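Local coordinates for methylaspartate ammonia-lyase (Citrobacter amalonaticus, PDB 1KKO), which catalyses the reversible anti elimination of ammonia from L-threo-3-methylaspartate to give mesaconate, using magnesium, in glutamate degradation by the mesaconate pathway, at residues P41-S45 with V46-G50; K118-D122 with G123-H127; T364-S367 with A368-C371. One frame throughout, in Å; residues are numbered along the deposited sequence.

Interaction 1 (P41-S45 with V46-G50); sequences PGFTS and VRQAG
Q48 pushes OE1 of its side-chain amide against the backbone of F43, T44 and S45, and this oxygen does most of the touching. Two successive backbone N-H groups point at it. T44 N is the closer donor, at 2.7 Å from Q48 OE1, with an N-H...O angle of 149°. S45 N lies 3.2 Å from Q48 OE1 and sits above the carbonyl plane, not on a lone pair. Both donors come from the same face of the amide. With CG anti to its own carbonyl carbon (chi1 -67°) and the chain extended beyond it, the Q48 side chain reaches back to the preceding loop. The other end of the amide is tied down through water: Q48 NE2 donates to a water molecule at 3.0 Å, and the same water donates to G42 O and hydrogen-bonds to T44 OG1. OE1 and NE2 thus both hold the amide to the loop, which should limit its rotation.

The contact is a local one. It lies where the loop after strand 33-34 turns into strand 47-59, the middle strand of the three-stranded antiparallel sheet in the N-terminal, enolase-like part of the chain. The strand pairs with strand 3-18 here, through backbone bonds of Q48 to F17 and of G50 to S13 and F15.

The F43 ring lies next to the Q48 amide, with F43 CD1 3.7 Å from Q48 OE1. The ring and amide planes are 82° apart, nearly perpendicular. F43 is buried, and its side chain also packs on F17, P38 and L83. R47 points away from the loop. Its NE forms a salt bridge with D18, its NH2 donates to F32 O, and its guanidinium makes a cation-pi contact with F32.

Interaction 2 (K118-D122 with G123-H127); sequences KLRID and GNLLH
R120 and L125 cross at an oblique angle, with L125 CG lying over the centre of one face of the R120 guanidinium, 3.7 Å above its plane. The edge of the same group is used differently. R120 NH1 donates to G123 O at 2.9 Å, and that oxygen lies close to the guanidinium plane, 9° out of it. The chain of R120 is extended from CG to NE and leans across to the partner strand, over L125 and G123 O. R120 is on the surface, and the face contact and the edge bond probably help fix its orientation.

The two short strands, 120-121 and 124-125, form a beta hairpin closed by a type I' turn from I121 to N124. R120 and L125 are a non-hydrogen-bonded antiparallel pair. I121 and N124 are the hydrogen-bonded pair: I121 N donates to N124 O at 2.9 Å, and N124 N to I121 O at 3.1 Å. D122 and G123 both have positive phi, as a type I' turn requires.

Beyond the strands, L126 reaches both L119 and I121, one methyl to each. Its CD1 meets L119 CD2 at 4.1 Å, and its other methyl, L126 CD2, meets I121 CG1 at the same distance. These three side chains face helix 86-101, where I121 and L126 both touch F92, and L119 packs on I97 and L100.

Interaction 3 (T364-S367 with A368-C371); sequences TEIS and ARTC
T364 and S367 bring their hydroxyls together with the backbone through similar first torsions. That of S367 (chi1 67°) sets OG between its own N and carbonyl carbon, from where it reaches back to T364. S367 N donates to T364 OG1 at 3.0 Å, with an N-H...O angle of 170°. In return T364 N donates to S367 OG, also at 3.0 Å. This reciprocal pair is a capping box, with T364 as the N-cap of helix 365-378. Each hydroxyl has a further partner: T364 OG1 bonds to D68, and S367 OG to E363.

One turn on, T370 turns its own hydroxyl to the helix backbone. Its OG1 donates to I366 O at 2.8 Å. T370 N donates to the same oxygen at 2.9 Å. The two donors arrive from opposite faces of the I366 carbonyl plane.

E365 and R369 lie side by side and point the same way, but their charged atoms do not touch. E365 OE2 is 5.0 Å from R369 NH1, and a water bridges them. A second water joins R369 NH1 to E365 O. The R369 chain bends at chi3 (67°), which folds the guanidinium back so that one face lies over I366 CA, offset toward the rim. There I366 CG1 comes 3.7 Å from R369 NH2.

The helix belongs to the beta-alpha-beta unit between strands 354-357 and 382-384 of the TIM barrel. E365 OE2 forms a salt bridge with R404 of the second subunit, and R369 NH1 lies close to its counterpart, R369 NH1 of that subunit. The E365 carboxylate, shared with R404 of the second subunit and reaching R369 through water, may partly offset the positive charge gathered there.

The three contacts stand apart, with centres 23 to 24 Å from one another. Interactions 1 and 2 belong to the N-terminal family region, and interaction 3 to the C-terminal TIM-barrel region. Interactions 1 and 3 come closest, about 8 Å between nearest atoms, and both touch the second subunit. They also lie nearest to the substrate site, where T360 and C361 bind 3-methylaspartate. The side chain of R47 is about 8 Å from that of C361, and the side chain of S367 about 7 Å from that of T360. C371 is about 10 Å from the proton acceptor K331, side chain to side chain. Interaction 2 is a surface hairpin away from the metal and substrate sites.

Interaction 1 (P41-S45 with V46-G50)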
loop_
_atom_site.group_PDB
_atom_site.type_symbol
_atom_site.label_atom_id
_atom_site.label_comp_id
_atom_site.label_asym_id
_atom_site.label_seq_id
_atom_site.Cartn_x
_atom_site.Cartn_y
_atom_site.Cartn_z
ATOM N N PRO A 41 13.588 3.115 25.136
ATOM C CA PRO A 41 12.970 4.374 25.558
ATOM C C PRO A 41 11.920 4.846 24.562
ATOM O O PRO A 41 12.148 4.771 23.359
ATOM C CB PRO A 41 14.141 5.368 25.605
ATOM C CG PRO A 41 15.387 4.579 25.489
ATOM C CD PRO A 41 15.052 3.203 25.043
ATOM N N GLY A 42 10.789 5.309 25.076
ATOM C CA GLY A 42 9.704 5.805 24.250
ATOM C C GLY A 42 8.610 4.771 24.072
ATOM O O GLY A 42 7.428 5.106 24.009
ATOM N N PHE A 43 9.003 3.503 24.015
ATOM C CA PHE A 43 8.036 2.432 23.802
ATOM C C PHE A 43 7.229 2.131 25.048
ATOM O O PHE A 43 7.785 1.961 26.145
ATOM C CB PHE A 43 8.724 1.151 23.349
ATOM C CG PHE A 43 9.143 1.156 21.908
ATOM C CD1 PHE A 43 8.368 0.521 20.945
ATOM C CD2 PHE A 43 10.315 1.783 21.520
ATOM C CE1 PHE A 43 8.764 0.511 19.624
ATOM C CE2 PHE A 43 10.711 1.783 20.205
ATOM C CZ PHE A 43 9.939 1.144 19.248
ATOM N N THR A 44 5.918 2.077 24.886
ATOM C CA THR A 44 5.045 1.668 25.979
ATOM C C THR A 44 4.527 0.245 25.759
ATOM O O THR A 44 3.947 -0.343 26.659
ATOM C CB THR A 44 3.886 2.640 26.182
ATOM O OG1 THR A 44 3.269 2.939 24.923
ATOM C CG2 THR A 44 4.383 3.983 26.691
ATOM N N SER A 45 4.728 -0.296 24.556
ATOM C CA SER A 45 4.434 -1.704 24.252
ATOM C C SER A 45 5.553 -2.181 23.335
ATOM O O SER A 45 6.211 -1.365 22.698
ATOM C CB SER A 45 3.096 -1.890 23.543
ATOM O OG SER A 45 2.015 -1.517 24.364
ATOM N N VAL A 46 5.767 -3.487 23.232
ATOM C CA VAL A 46 6.826 -3.991 22.370
ATOM C C VAL A 46 6.521 -3.653 20.902
ATOM O O VAL A 46 7.436 -3.349 20.128
ATOM C CB VAL A 46 7.070 -5.503 22.572
ATOM C CG1 VAL A 46 8.068 -6.020 21.571
ATOM C CG2 VAL A 46 7.603 -5.755 23.987
ATOM N N ARG A 47 5.246 -3.708 20.537
ATOM C CA ARG A 47 4.808 -3.359 19.201
ATOM C C ARG A 47 3.690 -2.331 19.313
ATOM O O ARG A 47 2.740 -2.526 20.069
ATOM C CB ARG A 47 4.338 -4.609 18.458
ATOM C CG ARG A 47 3.578 -4.370 17.195
ATOM C CD ARG A 47 3.435 -5.611 16.370
ATOM N NE ARG A 47 4.670 -5.906 15.669
ATOM C CZ ARG A 47 4.913 -7.018 15.010
ATOM N NH1 ARG A 47 6.046 -7.148 14.345
ATOM N NH2 ARG A 47 4.039 -8.021 15.032
ATOM N N GLN A 48 3.827 -1.244 18.556
ATOM C CA GLN A 48 2.878 -0.139 18.545
ATOM C C GLN A 48 2.515 0.205 17.108
ATOM O O GLN A 48 3.332 0.075 16.198
ATOM C CB GLN A 48 3.477 1.097 19.251
ATOM C CG GLN A 48 3.667 0.882 20.741
ATOM C CD GLN A 48 4.271 2.059 21.453
ATOM O OE1 GLN A 48 5.191 1.881 22.246
ATOM N NE2 GLN A 48 3.780 3.261 21.166
ATOM N N ALA A 49 1.287 0.633 16.898
ATOM C CA ALA A 49 0.855 1.072 15.577
ATOM C C ALA A 49 1.808 2.116 15.017
ATOM O O ALA A 49 2.185 3.060 15.697
ATOM C CB ALA A 49 -0.521 1.666 15.654
ATOM N N GLY A 50 2.195 1.964 13.758
ATOM C CA GLY A 50 3.024 2.966 13.123
ATOM C C GLY A 50 2.216 4.224 12.850
ATOM O O GLY A 50 1.077 4.157 12.385
HETATM O O HOH W 1 4.754 5.036 23.419
#

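Interaction 2 (K118-D122 with G123-H127)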
loop_
_atom_site.group_PDB
_atom_site.type_symbol
_atom_site.label_atom_id
_atom_site.label_comp_id
_atom_site.label_asym_id
_atom_site.label_seq_id
_atom_site.Cartn_x
_atom_site.Cartn_y
_atom_site.Cartn_z
ATOM N N LYS A 118 18.857 21.848 9.985
ATOM C CA LYS A 118 19.777 22.311 11.028
ATOM C C LYS A 118 19.095 23.072 12.165
ATOM O O LYS A 118 19.748 23.491 13.129
ATOM C CB LYS A 118 20.837 23.211 10.400
ATOM C CG LYS A 118 21.818 22.489 9.497
ATOM C CD LYS A 118 21.325 22.360 8.078
ATOM C CE LYS A 118 22.475 22.446 7.104
ATOM N NZ LYS A 118 23.726 21.825 7.669
ATOM N N LEU A 119 17.786 23.243 12.061
ATOM C CA LEU A 119 17.019 23.943 13.074
ATOM C C LEU A 119 17.034 23.226 14.425
ATOM O O LEU A 119 16.876 22.021 14.493
ATOM C CB LEU A 119 15.580 24.065 12.587
ATOM C CG LEU A 119 14.674 24.915 13.465
ATOM C CD1 LEU A 119 15.109 26.367 13.456
ATOM C CD2 LEU A 119 13.234 24.793 12.999
ATOM N N ARG A 120 17.200 23.985 15.507
ATOM C CA ARG A 120 17.123 23.403 16.846
ATOM C C ARG A 120 16.057 24.091 17.695
ATOM O O ARG A 120 15.975 25.325 17.731
ATOM C CB ARG A 120 18.470 23.468 17.560
ATOM C CG ARG A 120 19.496 22.519 16.986
ATOM C CD ARG A 120 20.895 22.752 17.510
ATOM N NE ARG A 120 21.848 21.823 16.913
ATOM C CZ ARG A 120 22.091 20.605 17.378
ATOM N NH1 ARG A 120 21.457 20.159 18.452
ATOM N NH2 ARG A 120 22.971 19.830 16.764
ATOM N N ILE A 121 15.245 23.282 18.366
ATOM C CA ILE A 121 14.172 23.761 19.230
ATOM C C ILE A 121 14.494 23.232 20.613
ATOM O O ILE A 121 14.658 22.022 20.793
ATOM C CB ILE A 121 12.805 23.201 18.789
ATOM C CG1 ILE A 121 12.482 23.596 17.343
ATOM C CG2 ILE A 121 11.708 23.671 19.742
ATOM C CD1 ILE A 121 12.184 25.053 17.160
ATOM N N ASP A 122 14.584 24.126 21.589
ATOM C CA ASP A 122 14.933 23.728 22.948
ATOM C C ASP A 122 16.257 22.945 22.943
ATOM O O ASP A 122 16.466 22.047 23.766
ATOM C CB ASP A 122 13.768 22.964 23.610
ATOM C CG ASP A 122 12.493 23.802 23.685
ATOM O OD1 ASP A 122 12.599 25.026 23.938
ATOM O OD2 ASP A 122 11.344 23.343 23.482
ATOM N N GLY A 123 17.143 23.307 22.007
ATOM C CA GLY A 123 18.488 22.757 21.900
ATOM C C GLY A 123 18.680 21.557 20.988
ATOM O O GLY A 123 19.811 21.217 20.613
ATOM N N ASN A 124 17.572 20.953 20.595
ATOM C CA ASN A 124 17.602 19.700 19.853
ATOM C C ASN A 124 17.231 19.838 18.399
ATOM O O ASN A 124 16.275 20.538 18.076
ATOM C CB ASN A 124 16.623 18.745 20.507
ATOM C CG ASN A 124 16.975 18.471 21.943
ATOM O OD1 ASN A 124 18.140 18.266 22.268
ATOM N ND2 ASN A 124 15.980 18.479 22.810
ATOM N N LEU A 125 17.997 19.183 17.523
ATOM C CA LEU A 125 17.663 19.137 16.107
ATOM C C LEU A 125 16.297 18.512 16.016
ATOM O O LEU A 125 15.906 17.700 16.854
ATOM C CB LEU A 125 18.613 18.249 15.277
ATOM C CG LEU A 125 19.968 18.771 14.809
ATOM C CD1 LEU A 125 20.668 17.655 14.042
ATOM C CD2 LEU A 125 19.861 20.036 13.952
ATOM N N LEU A 126 15.568 18.896 14.991
ATOM C CA LEU A 126 14.296 18.268 14.755
ATOM C C LEU A 126 14.489 16.767 14.545
ATOM O O LEU A 126 15.486 16.320 13.969
ATOM C CB LEU A 126 13.651 18.847 13.512
ATOM C CG LEU A 126 13.179 20.298 13.600
ATOM C CD1 LEU A 126 12.699 20.758 12.248
ATOM C CD2 LEU A 126 12.087 20.460 14.654
ATOM N N HIS A 127 13.520 16.003 15.014
ATOM C CA HIS A 127 13.509 14.568 14.807
ATOM C C HIS A 127 13.722 14.311 13.316
ATOM O O HIS A 127 13.198 15.043 12.470
ATOM C CB HIS A 127 12.156 14.037 15.263
ATOM C CG HIS A 127 12.064 12.548 15.364
ATOM N ND1 HIS A 127 12.131 11.704 14.271
ATOM C CD2 HIS A 127 11.887 11.753 16.445
ATOM C CE1 HIS A 127 11.983 10.456 14.678
ATOM N NE2 HIS A 127 11.843 10.458 15.994
HETATM O O HOH W 2 16.612 20.366 12.593
HETATM O O HOH W 3 17.513 25.858 20.547
HETATM O O HOH W 4 18.752 19.798 24.751
#

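Interaction 3 (T364-S367 with A368-C371)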
loop_
_atom_site.group_PDB
_atom_site.type_symbol
_atom_site.label_atom_id
_atom_site.label_comp_id
_atom_site.label_asym_id
_atom_site.label_seq_id
_atom_site.Cartn_x
_atom_site.Cartn_y
_atom_site.Cartn_z
ATOM N N THR A 364 5.245 5.738 4.328
ATOM C CA THR A 364 3.933 5.973 3.722
ATOM C C THR A 364 3.964 5.969 2.212
ATOM O O THR A 364 5.005 5.909 1.584
ATOM C CB THR A 364 3.328 7.317 4.159
ATOM O OG1 THR A 364 4.024 8.392 3.498
ATOM C CG2 THR A 364 3.467 7.551 5.645
ATOM N N GLU A 365 2.779 6.052 1.625
ATOM C CA GLU A 365 2.657 6.122 0.184
ATOM C C GLU A 365 3.276 7.409 -0.345
ATOM O O GLU A 365 3.893 7.414 -1.406
ATOM C CB GLU A 365 1.200 5.933 -0.260
ATOM C CG GLU A 365 0.313 7.168 -0.405
ATOM C CD GLU A 365 -0.115 7.850 0.884
ATOM O OE1 GLU A 365 0.484 7.621 1.954
ATOM O OE2 GLU A 365 -1.063 8.660 0.800
ATOM N N ILE A 366 3.126 8.500 0.397
ATOM C CA ILE A 366 3.682 9.779 -0.028
ATOM C C ILE A 366 5.192 9.788 0.109
ATOM O O ILE A 366 5.888 10.266 -0.777
ATOM C CB ILE A 366 3.067 10.942 0.773
ATOM C CG1 ILE A 366 1.599 11.109 0.389
ATOM C CG2 ILE A 366 3.862 12.225 0.553
ATOM C CD1 ILE A 366 0.864 12.166 1.144
ATOM N N SER A 367 5.723 9.273 1.206
ATOM C CA SER A 367 7.174 9.291 1.373
ATOM C C SER A 367 7.813 8.395 0.324
ATOM O O SER A 367 8.827 8.755 -0.276
ATOM C CB SER A 367 7.582 8.930 2.799
ATOM O OG SER A 367 7.292 7.579 3.129
ATOM N N ALA A 368 7.221 7.234 0.066
ATOM C CA ALA A 368 7.751 6.334 -0.947
ATOM C C ALA A 368 7.688 6.969 -2.332
ATOM O O ALA A 368 8.652 6.892 -3.094
ATOM C CB ALA A 368 7.004 5.016 -0.953
ATOM N N ARG A 369 6.564 7.589 -2.667
ATOM C CA ARG A 369 6.408 8.211 -3.967
ATOM C C ARG A 369 7.457 9.310 -4.141
ATOM O O ARG A 369 8.043 9.470 -5.216
ATOM C CB ARG A 369 4.989 8.765 -4.091
ATOM C CG ARG A 369 4.631 9.270 -5.442
ATOM C CD ARG A 369 3.192 9.653 -5.538
ATOM N NE ARG A 369 2.867 10.817 -4.723
ATOM C CZ ARG A 369 1.899 10.880 -3.819
ATOM N NH1 ARG A 369 1.148 9.821 -3.528
ATOM N NH2 ARG A 369 1.702 12.012 -3.183
ATOM N N THR A 370 7.664 10.099 -3.098
ATOM C CA THR A 370 8.652 11.163 -3.157
ATOM C C THR A 370 10.050 10.596 -3.355
ATOM O O THR A 370 10.854 11.137 -4.117
ATOM C CB THR A 370 8.588 12.014 -1.901
ATOM O OG1 THR A 370 7.267 12.559 -1.757
ATOM C CG2 THR A 370 9.520 13.217 -1.988
ATOM N N CYS A 371 10.353 9.507 -2.659
ATOM C CA CYS A 371 11.634 8.840 -2.820
ATOM C C CYS A 371 11.881 8.380 -4.255
ATOM O O CYS A 371 13.035 8.340 -4.699
ATOM C CB CYS A 371 11.766 7.657 -1.866
ATOM S SG CYS A 371 12.112 8.141 -0.141
HETATM O O HOH W 5 -1.064 9.989 -1.717
HETATM O O HOH W 6 1.860 6.976 -3.550
#